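Local coordinates for protein ornithine cyclodeaminase (Methanococcus maripaludis S2, PDB 3C2Q) that catalyses the conversion of L-ornithine to L-proline with release of ammonia, using NAD(+) as cofactor, at residues A169-A174 with I247-P252. Residues are numbered along the deposited sequence; the frame is centred on the assembly and turned at random.
Sequences AGNALA and IRDDGP
N171 begins helix 171-183, which follows strand 166-170, with G170 at the N-cap, and meets the irregular loop that follows the neighbouring parallel strand 241-244; the CA atoms of N171 and P252 lie 5.8 Å apart. Both segments sit at strand ends of the Rossmann fold, and N171, A172 and D250 probably bind NAD(+), as in relatives. With CG anti to the backbone N (chi1 -169°), the N171 amide extends to the loop. Its ND2 donates to G251 O over 3.3 Å, a bent bond (139° at the hydrogen) arriving above the carbonyl plane, while OD1 accepts from I253 N and lies 3.3 Å from P252 CA. Cutting N171 back to alanine is likely to cost I253 N its acceptor and G251 O this donor. D249 OD1 and OD2 each lie 3.6 Å from N171 CB, and S246 N also binds OD2. One water joins N171 ND2 to D249 OD1. R248 NH2 pairs with D249 OD1 through charge alone, since OD1 sits off the guanidinium plane, and approaches A172 CB obliquely at 3.6 Å. A second water accepts from N171 N at 2.9 Å and donates to D249 OD2 at 2.8 Å.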
ATOM      1  N   ALA B 169       0.493  21.223  12.015  1.00 19.38           N
ATOM      2  CA  ALA B 169      -0.490  20.137  11.993  1.00 20.60           C
ATOM      3  C   ALA B 169      -1.808  20.759  11.587  1.00 21.51           C
ATOM      4  O   ALA B 169      -1.815  21.901  11.088  1.00 20.79           O
ATOM      5  CB  ALA B 169      -0.568  19.452  13.377  1.00 19.99           C
ATOM      6  N   GLY B 170      -2.896  20.004  11.737  1.00 20.93           N
ATOM      7  CA  GLY B 170      -4.233  20.487  11.473  1.00 21.10           C
ATOM      8  C   GLY B 170      -5.093  20.377  12.725  1.00 20.55           C
ATOM      9  O   GLY B 170      -4.609  20.007  13.792  1.00 20.68           O
ATOM     10  N   ASN B 171      -6.383  20.632  12.550  1.00 19.93           N
ATOM     11  CA  ASN B 171      -7.380  20.552  13.598  1.00 19.62           C
ATOM     12  C   ASN B 171      -7.451  19.139  14.152  1.00 20.27           C
ATOM     13  O   ASN B 171      -7.651  18.950  15.351  1.00 19.50           O
ATOM     14  CB  ASN B 171      -8.768  20.911  13.034  1.00 19.50           C
ATOM     15  CG  ASN B 171      -9.823  21.119  14.142  1.00 18.94           C
ATOM     16  OD1 ASN B 171      -9.684  22.000  14.953  1.00 19.80           O
ATOM     17  ND2 ASN B 171     -10.879  20.312  14.143  1.00 20.01           N
ATOM     18  N   ALA B 172      -7.319  18.144  13.266  1.00 18.77           N
ATOM     19  CA  ALA B 172      -7.507  16.754  13.709  1.00 19.28           C
ATOM     20  C   ALA B 172      -6.432  16.310  14.703  1.00 18.88           C
ATOM     21  O   ALA B 172      -6.767  15.712  15.738  1.00 20.03           O
ATOM     22  CB  ALA B 172      -7.630  15.778  12.513  1.00 18.53           C
ATOM     23  N   LEU B 173      -5.160  16.605  14.426  1.00 18.88           N
ATOM     24  CA  LEU B 173      -4.119  16.290  15.384  1.00 18.99           C
ATOM     25  C   LEU B 173      -4.380  16.941  16.768  1.00 19.52           C
ATOM     26  O   LEU B 173      -4.351  16.266  17.806  1.00 17.59           O
ATOM     27  CB  LEU B 173      -2.735  16.703  14.899  1.00 18.89           C
ATOM     28  CG  LEU B 173      -1.664  16.459  15.987  1.00 22.42           C
ATOM     29  CD1 LEU B 173      -1.442  14.949  16.236  1.00 24.05           C
ATOM     30  CD2 LEU B 173      -0.357  17.073  15.683  1.00 30.27           C
ATOM     31  N   ALA B 174      -4.577  18.253  16.766  1.00 18.94           N
ATOM     32  CA  ALA B 174      -4.792  18.986  18.028  1.00 19.76           C
ATOM     33  C   ALA B 174      -6.018  18.504  18.765  1.00 19.56           C
ATOM     34  O   ALA B 174      -5.952  18.296  19.989  1.00 20.10           O
ATOM     35  CB  ALA B 174      -4.876  20.495  17.784  1.00 19.33           C
ATOM     36  N   ILE B 247     -10.861  21.671   4.581  1.00 22.19           N
ATOM     37  CA  ILE B 247     -12.267  21.490   4.239  1.00 22.29           C
ATOM     38  C   ILE B 247     -12.979  20.330   4.990  1.00 22.51           C
ATOM     39  O   ILE B 247     -14.219  20.271   5.013  1.00 21.29           O
ATOM     40  CB  ILE B 247     -12.426  21.317   2.709  1.00 22.55           C
ATOM     41  CG1 ILE B 247     -11.500  20.188   2.186  1.00 21.24           C
ATOM     42  CG2 ILE B 247     -12.143  22.666   1.999  1.00 22.96           C
ATOM     43  CD1 ILE B 247     -11.752  19.799   0.691  1.00 23.83           C
ATOM     44  N   ARG B 248     -12.220  19.413   5.593  1.00 23.70           N
ATOM     45  CA  ARG B 248     -12.844  18.354   6.429  1.00 26.01           C
ATOM     46  C   ARG B 248     -13.289  18.807   7.813  1.00 26.16           C
ATOM     47  O   ARG B 248     -13.963  18.052   8.481  1.00 26.03           O
ATOM     48  CB  ARG B 248     -11.896  17.199   6.737  1.00 26.52           C
ATOM     49  CG  ARG B 248     -11.335  16.398   5.632  1.00 35.01           C
ATOM     50  CD  ARG B 248     -10.272  15.510   6.291  1.00 43.72           C
ATOM     51  NE  ARG B 248      -9.621  16.310   7.335  1.00 52.23           N
ATOM     52  CZ  ARG B 248      -9.742  16.138   8.661  1.00 55.21           C
ATOM     53  NH1 ARG B 248     -10.467  15.132   9.171  1.00 56.44           N
ATOM     54  NH2 ARG B 248      -9.122  16.993   9.483  1.00 55.37           N
ATOM     55  N   ASP B 249     -12.844  19.975   8.281  1.00 27.28           N
ATOM     56  CA  ASP B 249     -13.190  20.491   9.619  1.00 28.46           C
ATOM     57  C   ASP B 249     -14.616  21.079   9.760  1.00 29.65           C
ATOM     58  O   ASP B 249     -14.891  22.200   9.302  1.00 29.88           O
ATOM     59  CB  ASP B 249     -12.191  21.594  10.019  1.00 27.76           C
ATOM     60  CG  ASP B 249     -10.752  21.169   9.922  1.00 27.91           C
ATOM     61  OD1 ASP B 249     -10.471  19.961   9.980  1.00 29.81           O
ATOM     62  OD2 ASP B 249      -9.874  22.050   9.819  1.00 24.47           O
ATOM     63  N   ASP B 250     -15.525  20.377  10.427  1.00 31.12           N
ATOM     64  CA  ASP B 250     -16.836  20.995  10.809  1.00 32.42           C
ATOM     65  C   ASP B 250     -16.749  21.800  12.144  1.00 32.04           C
ATOM     66  O   ASP B 250     -17.592  22.732  12.414  1.00 31.01           O
ATOM     67  CB  ASP B 250     -17.937  19.925  10.918  1.00 33.43           C
ATOM     68  CG  ASP B 250     -17.655  18.933  12.040  1.00 37.73           C
ATOM     69  OD1 ASP B 250     -18.047  19.187  13.230  1.00 40.15           O
ATOM     70  OD2 ASP B 250     -16.985  17.912  11.731  1.00 40.30           O
ATOM     71  N   GLY B 251     -15.741  21.444  12.963  1.00 30.66           N
ATOM     72  CA  GLY B 251     -15.523  22.092  14.241  1.00 29.10           C
ATOM     73  C   GLY B 251     -14.093  22.508  14.469  1.00 29.10           C
ATOM     74  O   GLY B 251     -13.437  21.976  15.379  1.00 30.57           O
ATOM     75  N   PRO B 252     -13.587  23.494  13.684  1.00 26.89           N
ATOM     76  CA  PRO B 252     -12.205  23.828  13.934  1.00 25.49           C
ATOM     77  C   PRO B 252     -12.172  24.586  15.251  1.00 24.87           C
ATOM     78  O   PRO B 252     -13.049  25.415  15.480  1.00 24.45           O
ATOM     79  CB  PRO B 252     -11.851  24.792  12.786  1.00 25.22           C
ATOM     80  CG  PRO B 252     -13.126  25.406  12.423  1.00 26.29           C
ATOM     81  CD  PRO B 252     -14.198  24.343  12.650  1.00 25.66           C
TER
HETATM   82  O   HOH W   1      -7.290  21.080   9.787  1.00 21.73           O
HETATM   83  O   HOH W   2     -11.364  18.044  12.302  1.00 26.94           O